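Local structure of aminopeptidase N (5DLL) at residues I166-G171 with M263-P268; L223-F228 with Y237-V242; W188-K193 with Y257-F262; A295-F300 with Y664-E669. The protein probably trims single amino acids from the N-termini of intracellular peptides, as a zinc-dependent aminopeptidase of the M1 family. All blocks are in the same frame, centred on the assembly; numbering follows the deposited sequence.

Contact 1. Residues I166-G171 with M263-P268; sequences IILSNG and MIVAVP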
# COMPACT_ATOMS: atom_id res chain seq x y z
N ILE A 166 -23.93 3.65 21.16
CA ILE A 166 -22.49 3.44 21.11
C ILE A 166 -21.82 4.80 20.97
O ILE A 166 -22.02 5.48 19.96
CB ILE A 166 -22.10 2.53 19.93
CG1 ILE A 166 -22.74 1.14 20.08
CG2 ILE A 166 -20.58 2.42 19.79
CD1 ILE A 166 -22.42 0.42 21.38
N ILE A 167 -21.06 5.20 21.99
CA ILE A 167 -20.37 6.49 21.99
C ILE A 167 -18.89 6.29 22.36
O ILE A 167 -18.55 6.07 23.52
CB ILE A 167 -21.05 7.52 22.93
CG1 ILE A 167 -21.45 6.90 24.27
CG2 ILE A 167 -22.29 8.10 22.26
CD1 ILE A 167 -21.96 7.91 25.27
N LEU A 168 -18.03 6.37 21.34
CA LEU A 168 -16.63 5.96 21.47
C LEU A 168 -15.66 7.10 21.23
O LEU A 168 -15.97 8.06 20.52
CB LEU A 168 -16.32 4.84 20.48
CG LEU A 168 -17.34 3.71 20.36
CD1 LEU A 168 -16.84 2.69 19.34
CD2 LEU A 168 -17.60 3.05 21.71
N SER A 169 -14.47 6.98 21.82
CA SER A 169 -13.34 7.85 21.55
C SER A 169 -12.07 7.14 21.99
O SER A 169 -12.10 5.96 22.31
CB SER A 169 -13.50 9.20 22.26
OG SER A 169 -12.49 10.11 21.83
N ASN A 170 -10.95 7.86 22.03
CA ASN A 170 -9.64 7.24 22.28
C ASN A 170 -9.41 6.84 23.74
O ASN A 170 -9.75 7.60 24.66
CB ASN A 170 -8.49 8.16 21.84
CG ASN A 170 -8.76 8.84 20.52
OD1 ASN A 170 -9.37 9.90 20.48
ND2 ASN A 170 -8.31 8.23 19.44
N GLY A 171 -8.82 5.66 23.93
CA GLY A 171 -8.42 5.18 25.25
C GLY A 171 -9.45 4.29 25.91
O GLY A 171 -10.16 3.53 25.25
N MET A 263 -10.37 -0.71 19.86
CA MET A 263 -11.62 -0.70 19.11
C MET A 263 -11.36 -0.53 17.62
O MET A 263 -10.39 0.10 17.21
CB MET A 263 -12.51 0.44 19.60
CG MET A 263 -13.03 0.25 21.01
SD MET A 263 -13.73 1.76 21.70
CE MET A 263 -12.25 2.68 22.11
N ILE A 264 -12.24 -1.13 16.82
CA ILE A 264 -12.28 -0.90 15.38
C ILE A 264 -13.71 -0.54 15.02
O ILE A 264 -14.66 -1.09 15.59
CB ILE A 264 -11.85 -2.15 14.58
CG1 ILE A 264 -10.35 -2.40 14.76
CG2 ILE A 264 -12.18 -1.98 13.09
CD1 ILE A 264 -9.86 -3.67 14.10
N VAL A 265 -13.87 0.39 14.08
CA VAL A 265 -15.18 0.77 13.57
C VAL A 265 -15.16 0.72 12.05
O VAL A 265 -14.33 1.37 11.41
CB VAL A 265 -15.59 2.18 14.06
CG1 VAL A 265 -16.98 2.53 13.55
CG2 VAL A 265 -15.52 2.25 15.58
N ALA A 266 -16.07 -0.07 11.48
CA ALA A 266 -16.18 -0.24 10.04
C ALA A 266 -17.46 0.39 9.51
O ALA A 266 -18.57 0.04 9.94
CB ALA A 266 -16.15 -1.72 9.69
N VAL A 267 -17.31 1.31 8.56
CA VAL A 267 -18.44 2.01 7.96
C VAL A 267 -18.32 2.07 6.43
O VAL A 267 -17.20 2.07 5.91
CB VAL A 267 -18.59 3.43 8.52
CG1 VAL A 267 -19.24 3.38 9.90
CG2 VAL A 267 -17.24 4.14 8.58
N PRO A 268 -19.46 2.10 5.71
CA PRO A 268 -19.40 2.20 4.25
C PRO A 268 -18.84 3.54 3.73
O PRO A 268 -19.11 4.60 4.30
CB PRO A 268 -20.86 2.02 3.82
CG PRO A 268 -21.51 1.30 4.95
CD PRO A 268 -20.83 1.83 6.18
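Met263 and Leu168 meet where two beta sheets of an M1 aminopeptidase pack together. Strand 166-169 is an outer strand of an antiparallel sheet in the N-terminal region. Strand 261-267 belongs to a mixed sheet of the peptidase domain. The axes of segments 166-169 and 263-267 come within 9.3 Å and cross at 119°. No hydrogen bond joins the segments; the touch is between side chains, and between the Met263 methyl and backbone carbonyl oxygens.

Met263 can be followed outward. Its CB points toward segment 166-171. CG leaves it anti to the carbonyl carbon (chi1 -68°) and lies beside Glu224 of the neighbouring strand. SD comes next and rests on both branches of Leu168, 4.0 Å from Leu168 CD1 and 4.1 Å from Leu168 CD2. The chain then bends at chi3 (-77°), which turns CE past the leucine to the backbone beyond it. There Met263 CE lies 3.3 Å from Ser169 O and 3.9 Å from Gly171 O. Trp188 touches the same end of the methionine.

Leu168 also reaches Val265, two residues along the strand from Met263. The two side chains meet at an oblique angle. Tyr226 packs against Leu168 as well, so strand 220-227 adds to the same apolar layer. Ser169 CB points away from segment 263-268, and its OG is hydrogen-bonded to Ala200 O. Met263 and Val265 also pack on Leu280 of strand 280-284. CG2 is the branch of Val265 that meets segment 166-171, 4.0 Å from Leu168 CD1.

Contact 2. Residues L223-F228 with Y237-V242; sequences LEIYAF and YAMQAV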
# COMPACT_ATOMS: atom_id res chain seq x y z
N LEU A 223 -11.04 -6.32 23.06
CA LEU A 223 -11.06 -6.06 21.62
C LEU A 223 -12.52 -5.88 21.19
O LEU A 223 -13.40 -6.62 21.63
CB LEU A 223 -10.41 -7.21 20.85
CG LEU A 223 -9.00 -7.63 21.29
CD1 LEU A 223 -8.44 -8.68 20.35
CD2 LEU A 223 -8.05 -6.44 21.36
N GLU A 224 -12.77 -4.88 20.35
CA GLU A 224 -14.14 -4.51 19.99
C GLU A 224 -14.23 -4.00 18.55
O GLU A 224 -13.83 -2.88 18.26
CB GLU A 224 -14.66 -3.43 20.95
CG GLU A 224 -14.53 -3.78 22.43
CD GLU A 224 -15.19 -2.77 23.35
OE1 GLU A 224 -15.42 -1.61 22.92
OE2 GLU A 224 -15.47 -3.14 24.51
N ILE A 225 -14.76 -4.84 17.66
CA ILE A 225 -15.08 -4.41 16.30
C ILE A 225 -16.55 -3.98 16.26
O ILE A 225 -17.42 -4.72 16.70
CB ILE A 225 -14.83 -5.52 15.27
CG1 ILE A 225 -13.33 -5.85 15.20
CG2 ILE A 225 -15.34 -5.10 13.89
CD1 ILE A 225 -12.99 -6.99 14.27
N TYR A 226 -16.79 -2.78 15.74
CA TYR A 226 -18.14 -2.21 15.63
C TYR A 226 -18.51 -1.99 14.16
O TYR A 226 -17.73 -1.43 13.39
CB TYR A 226 -18.21 -0.88 16.37
CG TYR A 226 -18.19 -0.99 17.87
CD1 TYR A 226 -19.36 -1.22 18.59
CD2 TYR A 226 -17.00 -0.85 18.58
CE1 TYR A 226 -19.35 -1.32 19.97
CE2 TYR A 226 -16.98 -0.95 19.97
CZ TYR A 226 -18.15 -1.18 20.66
OH TYR A 226 -18.14 -1.28 22.03
N ALA A 227 -19.71 -2.43 13.79
CA ALA A 227 -20.24 -2.21 12.45
C ALA A 227 -21.76 -2.39 12.45
O ALA A 227 -22.34 -2.84 13.44
CB ALA A 227 -19.60 -3.17 11.46
N PHE A 228 -22.40 -2.04 11.34
CA PHE A 228 -23.85 -2.19 11.23
C PHE A 228 -24.26 -3.66 11.30
O PHE A 228 -23.45 -4.54 11.00
CB PHE A 228 -24.36 -1.58 9.92
CG PHE A 228 -24.33 -0.07 9.89
CD1 PHE A 228 -25.19 0.67 10.69
CD2 PHE A 228 -23.45 0.60 9.05
CE1 PHE A 228 -25.17 2.06 10.65
CE2 PHE A 228 -23.43 1.99 9.01
CZ PHE A 228 -24.28 2.72 9.81
N TYR A 237 -12.98 -12.54 10.58
CA TYR A 237 -11.57 -12.72 10.22
C TYR A 237 -10.71 -11.53 10.67
O TYR A 237 -9.56 -11.72 11.08
CB TYR A 237 -11.39 -12.94 8.72
CG TYR A 237 -9.95 -13.25 8.37
CD1 TYR A 237 -9.40 -14.50 8.66
CD2 TYR A 237 -9.12 -12.28 7.81
CE1 TYR A 237 -8.08 -14.78 8.38
CE2 TYR A 237 -7.79 -12.56 7.52
CZ TYR A 237 -7.28 -13.81 7.80
OH TYR A 237 -5.97 -14.11 7.52
N ALA A 238 -11.25 -10.32 10.59
CA ALA A 238 -10.55 -9.12 11.04
C ALA A 238 -10.13 -9.22 12.51
O ALA A 238 -9.01 -8.85 12.87
CB ALA A 238 -11.42 -7.89 10.84
N MET A 239 -11.03 -9.72 13.35
CA MET A 239 -10.72 -9.93 14.77
C MET A 239 -9.50 -10.82 14.91
O MET A 239 -8.63 -10.56 15.74
CB MET A 239 -11.91 -10.58 15.49
CG MET A 239 -11.68 -10.82 16.98
SD MET A 239 -11.28 -9.33 17.92
CE MET A 239 -12.92 -8.72 18.28
N GLN A 240 -9.43 -11.86 14.08
CA GLN A 240 -8.27 -12.75 14.07
C GLN A 240 -7.01 -12.00 13.63
O GLN A 240 -5.94 -12.21 14.21
CB GLN A 240 -8.51 -13.95 13.15
CG GLN A 240 -7.55 -15.11 13.40
CD GLN A 240 -7.54 -15.55 14.85
OE1 GLN A 240 -8.58 -15.85 15.44
NE2 GLN A 240 -6.35 -15.56 15.45
N ALA A 241 -7.13 -11.14 12.62
CA ALA A 241 -6.01 -10.31 12.17
C ALA A 241 -5.49 -9.38 13.26
O ALA A 241 -4.30 -9.07 13.29
CB ALA A 241 -6.41 -9.50 10.94
N VAL A 242 -6.37 -8.96 14.17
CA VAL A 242 -5.97 -8.14 15.32
C VAL A 242 -5.12 -8.96 16.30
O VAL A 242 -4.12 -8.46 16.83
CB VAL A 242 -7.20 -7.55 16.05
CG1 VAL A 242 -6.79 -6.85 17.34
CG2 VAL A 242 -7.95 -6.59 15.14
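Ile225 pushes its long branch into a shallow hollow on the helix surface, between Ala238 and Met239. The methyl Ile225 CD1 lies 3.5 Å from Met239 N. It is 3.9 Å from Ala238 CB and equally far from Met239 CB, so the two beta carbons form the rims of the hollow and the helix backbone its floor.

The matching bump from the helix is Met239. Its CB does not point at the strand, but bends at chi2 (58°) and chi3 (86°) bring the sulfur round to it. Met239 SD settles 3.7 Å from Leu223 CB, and CE curls over the same carbon toward the strand backbone. About one helical turn on, Val242 and Leu223 meet tip to tip, with Val242 CG1 3.9 Å from Leu223 CD1.

Strand 220-227, helix 236-253 and strand 261-267 form a beta-alpha-beta unit, and this contact seats the helix on its first strand. The two segments run at 147° to each other, closer to antiparallel than parallel. Val242 also touches Phe262 and Ile264 of the second parallel strand. It touches Val307 of helix 297-312 too, the helix that carries the zinc ligand His309.

Glu224 points away from the helix. There Tyr226 OH donates a hydrogen bond of 2.9 Å to Glu224 OE1, arriving from well above the carboxylate plane.

Contact 3. Residues W188-K193 with Y257-F262; sequences WKDPFK and YDLDTF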
# COMPACT_ATOMS: atom_id res chain seq x y z
N TRP A 188 -13.84 9.00 28.01
CA TRP A 188 -12.73 8.22 27.47
C TRP A 188 -11.41 8.93 27.75
O TRP A 188 -11.16 10.01 27.21
CB TRP A 188 -12.90 8.04 25.96
CG TRP A 188 -14.07 7.20 25.59
CD1 TRP A 188 -15.36 7.62 25.39
CD2 TRP A 188 -14.07 5.79 25.37
NE1 TRP A 188 -16.16 6.55 25.07
CE2 TRP A 188 -15.39 5.42 25.05
CE3 TRP A 188 -13.09 4.80 25.43
CZ2 TRP A 188 -15.75 4.10 24.78
CZ3 TRP A 188 -13.44 3.49 25.16
CH2 TRP A 188 -14.76 3.15 24.84
N LYS A 189 -10.58 8.32 28.58
CA LYS A 189 -9.26 8.87 28.89
C LYS A 189 -8.18 8.12 28.12
O LYS A 189 -8.19 6.90 28.05
CB LYS A 189 -8.98 8.77 30.40
CG LYS A 189 -7.63 9.32 30.82
CD LYS A 189 -7.60 9.67 32.30
CE LYS A 189 -6.18 9.85 32.80
NZ LYS A 189 -5.39 10.81 31.98
N ASP A 190 -7.26 8.88 27.53
CA ASP A 190 -6.09 8.34 26.84
C ASP A 190 -4.85 9.00 27.47
O ASP A 190 -4.52 10.14 27.14
CB ASP A 190 -6.16 8.62 25.34
CG ASP A 190 -5.00 8.02 24.55
OD1 ASP A 190 -3.99 7.61 25.16
OD2 ASP A 190 -5.10 7.96 23.31
N PRO A 191 -4.16 8.27 28.36
CA PRO A 191 -3.09 8.85 29.17
C PRO A 191 -1.81 9.20 28.43
O PRO A 191 -0.98 9.93 28.98
CB PRO A 191 -2.80 7.75 30.21
CG PRO A 191 -3.21 6.48 29.55
CD PRO A 191 -4.35 6.83 28.64
N PHE A 192 -1.64 8.71 27.20
CA PHE A 192 -0.41 8.94 26.44
C PHE A 192 -0.57 10.14 25.53
O PHE A 192 -1.55 10.24 24.79
CB PHE A 192 -0.02 7.70 25.62
CG PHE A 192 -0.01 6.43 26.42
CD1 PHE A 192 1.05 6.12 27.26
CD2 PHE A 192 -1.09 5.54 26.34
CE1 PHE A 192 1.04 4.95 28.01
CE2 PHE A 192 -1.09 4.37 27.09
CZ PHE A 192 -0.03 4.08 27.92
N LYS A 193 0.40 11.05 25.60
CA LYS A 193 0.46 12.22 24.73
C LYS A 193 0.35 11.82 23.25
O LYS A 193 1.05 10.91 22.79
CB LYS A 193 1.77 12.99 24.95
CG LYS A 193 1.88 13.66 26.32
CD LYS A 193 3.32 14.06 26.63
CE LYS A 193 3.78 15.27 25.83
NZ LYS A 193 3.08 16.53 26.21
N TYR A 257 0.72 -3.78 23.56
CA TYR A 257 -0.34 -2.78 23.53
C TYR A 257 -0.38 -2.03 24.85
O TYR A 257 -0.06 -2.59 25.90
CB TYR A 257 -1.70 -3.43 23.24
CG TYR A 257 -2.83 -2.45 22.99
CD1 TYR A 257 -2.77 -1.54 21.93
CD2 TYR A 257 -3.97 -2.45 23.79
CE1 TYR A 257 -3.81 -0.64 21.70
CE2 TYR A 257 -5.02 -1.56 23.55
CZ TYR A 257 -4.93 -0.66 22.51
OH TYR A 257 -5.96 0.21 22.28
N ASP A 258 -0.78 -0.76 24.80
CA ASP A 258 -0.62 0.15 25.94
C ASP A 258 -1.92 0.55 26.68
O ASP A 258 -1.86 1.21 27.72
CB ASP A 258 0.16 1.40 25.49
CG ASP A 258 -0.34 2.00 24.18
OD1 ASP A 258 -1.13 1.34 23.46
OD2 ASP A 258 0.06 3.14 23.86
N LEU A 259 -3.08 0.14 26.15
CA LEU A 259 -4.38 0.45 26.76
C LEU A 259 -5.14 -0.81 27.13
O LEU A 259 -4.77 -1.90 26.71
CB LEU A 259 -5.23 1.28 25.80
CG LEU A 259 -4.61 2.56 25.24
CD1 LEU A 259 -5.40 3.04 24.03
CD2 LEU A 259 -4.54 3.65 26.31
N ASP A 260 -6.20 -0.66 27.91
CA ASP A 260 -7.03 -1.80 28.34
C ASP A 260 -8.10 -2.17 27.33
O ASP A 260 -8.77 -3.19 27.50
CB ASP A 260 -7.71 -1.50 29.68
CG ASP A 260 -6.74 -1.11 30.76
OD1 ASP A 260 -5.55 -1.47 30.65
OD2 ASP A 260 -7.18 -0.44 31.73
N THR A 261 -8.29 -1.34 26.31
CA THR A 261 -9.26 -1.63 25.25
C THR A 261 -8.77 -1.15 23.88
O THR A 261 -8.02 -0.19 23.79
CB THR A 261 -10.67 -1.06 25.57
OG1 THR A 261 -11.50 -1.08 24.40
CG2 THR A 261 -10.60 0.35 26.10
N PHE A 262 -9.19 -1.85 22.84
CA PHE A 262 -8.79 -1.55 21.47
C PHE A 262 -9.99 -1.75 20.58
O PHE A 262 -10.57 -2.85 20.54
CB PHE A 262 -7.65 -2.48 21.03
CG PHE A 262 -7.26 -2.33 19.59
CD1 PHE A 262 -6.35 -1.36 19.20
CD2 PHE A 262 -7.80 -3.17 18.62
CE1 PHE A 262 -5.99 -1.22 17.87
CE2 PHE A 262 -7.44 -3.04 17.29
CZ PHE A 262 -6.53 -2.06 16.91
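Phe192 lays one ring face over the carboxylate of Asp258. Asp258 OD2 stands 3.5 Å above the plane of the Phe192 ring, toward its rim, and the ring and carboxylate planes are 25° apart. Asp258 CG sits between its backbone N and carbonyl carbon (chi1 47°), which brings the carboxylate over that face. At the ring edge Leu259 CD2 lies 3.6 Å from Phe192 CE2, and the same methyl also meets Pro191 CD. Pro191 CG lies over the opposite ring face, toward its rim. Further along, Trp188 presents an edge of its indole to the methyl of Thr261.

The next shell sets these groups in place. Asp258 OD1 is hydrogen-bonded to Asn314 ND2. Arg319 makes a cation-pi contact with Phe192. Phe192 N gives a weak hydrogen bond to Asp190 OD1, while Asp190 OD2 forms a salt bridge with Lys194. Tyr257 OH donates to Thr261 O at 2.6 Å and so ties the loop to the strand it precedes. The side chains of Asp258 and the zinc ligand His313 are about 11 Å apart.

Segment 257-260 leads from helix 236-253 into strand 261-267. It faces the end of strand 183-191, with helix 314-319 nearby.

Contact 4. Residues A295-F300 with Y664-E669; sequences ATDKDF and YSLSAE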
# COMPACT_ATOMS: atom_id res chain seq x y z
N ALA A 295 -14.57 -14.58 -0.07
CA ALA A 295 -13.20 -14.05 -0.09
C ALA A 295 -12.21 -15.09 -0.62
O ALA A 295 -12.28 -16.27 -0.26
CB ALA A 295 -12.79 -13.57 1.30
N THR A 296 -11.32 -14.64 -1.50
CA THR A 296 -10.22 -15.48 -1.99
C THR A 296 -9.08 -15.43 -0.98
O THR A 296 -9.14 -14.67 -0.01
CB THR A 296 -9.71 -15.01 -3.37
OG1 THR A 296 -9.18 -13.68 -3.28
CG2 THR A 296 -10.82 -15.06 -4.42
N ASP A 297 -8.05 -16.23 -1.20
CA ASP A 297 -6.87 -16.23 -0.33
C ASP A 297 -6.21 -14.86 -0.32
O ASP A 297 -5.69 -14.42 0.70
CB ASP A 297 -5.86 -17.29 -0.77
CG ASP A 297 -6.39 -18.71 -0.65
OD1 ASP A 297 -7.15 -18.99 0.30
OD2 ASP A 297 -6.03 -19.55 -1.52
N LYS A 298 -6.25 -14.19 -1.47
CA LYS A 298 -5.70 -12.85 -1.62
C LYS A 298 -6.48 -11.82 -0.79
O LYS A 298 -5.90 -10.93 -0.18
CB LYS A 298 -5.69 -12.45 -3.10
CG LYS A 298 -4.98 -11.14 -3.42
CD LYS A 298 -3.58 -11.09 -2.82
CE LYS A 298 -2.69 -10.11 -3.56
NZ LYS A 298 -3.31 -8.76 -3.72
N ASP A 299 -7.81 -11.96 -0.77
CA ASP A 299 -8.66 -11.06 0.01
C ASP A 299 -8.36 -11.17 1.49
O ASP A 299 -8.23 -10.15 2.17
CB ASP A 299 -10.14 -11.37 -0.23
CG ASP A 299 -10.58 -11.07 -1.65
OD1 ASP A 299 -9.85 -10.37 -2.38
OD2 ASP A 299 -11.67 -11.54 -2.03
N PHE A 300 -8.25 -12.40 1.99
CA PHE A 300 -7.90 -12.64 3.39
C PHE A 300 -6.53 -12.05 3.75
O PHE A 300 -6.36 -11.50 4.84
CB PHE A 300 -7.90 -14.13 3.69
CG PHE A 300 -9.28 -14.73 3.84
CD1 PHE A 300 -10.05 -14.44 4.96
CD2 PHE A 300 -9.78 -15.61 2.90
CE1 PHE A 300 -11.31 -15.00 5.12
CE2 PHE A 300 -11.03 -16.18 3.05
CZ PHE A 300 -11.80 -15.87 4.17
N TYR A 664 -11.12 -26.69 3.16
CA TYR A 664 -10.52 -25.37 2.96
C TYR A 664 -9.91 -24.82 4.26
O TYR A 664 -10.47 -24.99 5.35
CB TYR A 664 -11.55 -24.37 2.40
CG TYR A 664 -10.99 -22.99 2.11
CD1 TYR A 664 -10.13 -22.78 1.03
CD2 TYR A 664 -11.31 -21.90 2.92
CE1 TYR A 664 -9.62 -21.52 0.76
CE2 TYR A 664 -10.80 -20.64 2.66
CZ TYR A 664 -9.95 -20.45 1.58
OH TYR A 664 -9.44 -19.20 1.32
N SER A 665 -8.76 -24.17 4.11
CA SER A 665 -7.98 -23.67 5.23
C SER A 665 -7.06 -22.57 4.74
O SER A 665 -6.73 -22.52 3.55
CB SER A 665 -7.16 -24.81 5.84
OG SER A 665 -6.03 -24.33 6.55
N LEU A 666 -6.65 -21.70 5.66
CA LEU A 666 -5.76 -20.59 5.33
C LEU A 666 -4.32 -20.82 5.80
O LEU A 666 -3.60 -19.87 6.12
CB LEU A 666 -6.30 -19.29 5.94
CG LEU A 666 -7.64 -18.81 5.39
CD1 LEU A 666 -8.24 -17.77 6.32
CD2 LEU A 666 -7.48 -18.26 3.97
N SER A 667 -3.89 -22.09 5.84
CA SER A 667 -2.50 -22.41 6.11
C SER A 667 -1.67 -22.06 4.88
O SER A 667 -2.14 -22.22 3.75
CB SER A 667 -2.34 -23.90 6.43
OG SER A 667 -2.83 -24.70 5.37
N ALA A 668 -0.45 -21.58 5.10
CA ALA A 668 0.44 -21.14 4.02
C ALA A 668 0.72 -22.23 2.98
O ALA A 668 0.99 -21.92 1.81
CB ALA A 668 1.75 -20.62 4.59
N GLU A 669 0.66 -23.49 3.40
CA GLU A 669 0.88 -24.64 2.52
C GLU A 669 -0.32 -24.88 1.60
O GLU A 669 -0.14 -25.11 0.40
CB GLU A 669 1.17 -25.91 3.33
CG GLU A 669 1.73 -27.07 2.51
CD GLU A 669 2.00 -28.33 3.33
OE1 GLU A 669 1.97 -28.26 4.58
OE2 GLU A 669 2.26 -29.39 2.72
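The N-terminal end of helix 297-312, the helix that carries the zinc ligand His309, meets the C-terminal helical domain here. Tyr664 and Leu666, just before helix 668-685, touch Asp297 and Phe300 in the first turn.

Tyr664 CG stands anti to the backbone N (chi1 -177°), which extends the phenol toward Asp297. Tyr664 OH donates a hydrogen bond of 2.5 Å to Asp297 OD1. The hydroxyl arrives nearly along the C-O axis of the acceptor, and the carboxylate and phenol ring are almost coplanar (3°). Asp297 OD2 forms a salt bridge with Arg674, so both oxygens are held. That charge and the helix start would probably favour the ionised carboxylate.

Phe300 lies between Ala295 and Leu666. Leu666 CD1 makes a CH-pi contact over one face, 4.1 Å from the centroid of the Phe300 ring and 14° off its normal. Leu666 CD2 stays on the same side, near the rim, 3.7 Å from Phe300 CD2. Ala295 CB lies over the opposite face, toward the rim. Tyr237 of helix 236-253 packs edge-to-face with the same ring.

Each segment also has its own local bonds. Thr296 and Asp299 form a capping box: Thr296 N donates to Asp299 OD2, and Asp299 N gives a weak bond to Thr296 OG1. Ser667 is the N-cap of the partner helix. An ST turn runs into it: Ser667 N donates to Ser665 OG at 3.2 Å.

Contacts 1, 2 and 4 are buried, while contact 3 is only partly so. Contacts 1 and 3 both use strand 261-267, which they join to strands of the N-terminal region. Contact 2 packs a helix against the next strand of that sheet. Trp188 of contact 3 hydrogen-bonds to Ile167 of contact 1. The side-chain touches of contacts 1 and 2 are apolar. Contact 3, nearer the surface, adds a carboxylate over a ring. Contact 4 alone has a hydrogen bond between its segments. It lies about 28 Å from contact 1, centre to centre, but contact 2 and contact 4 touch at Tyr237.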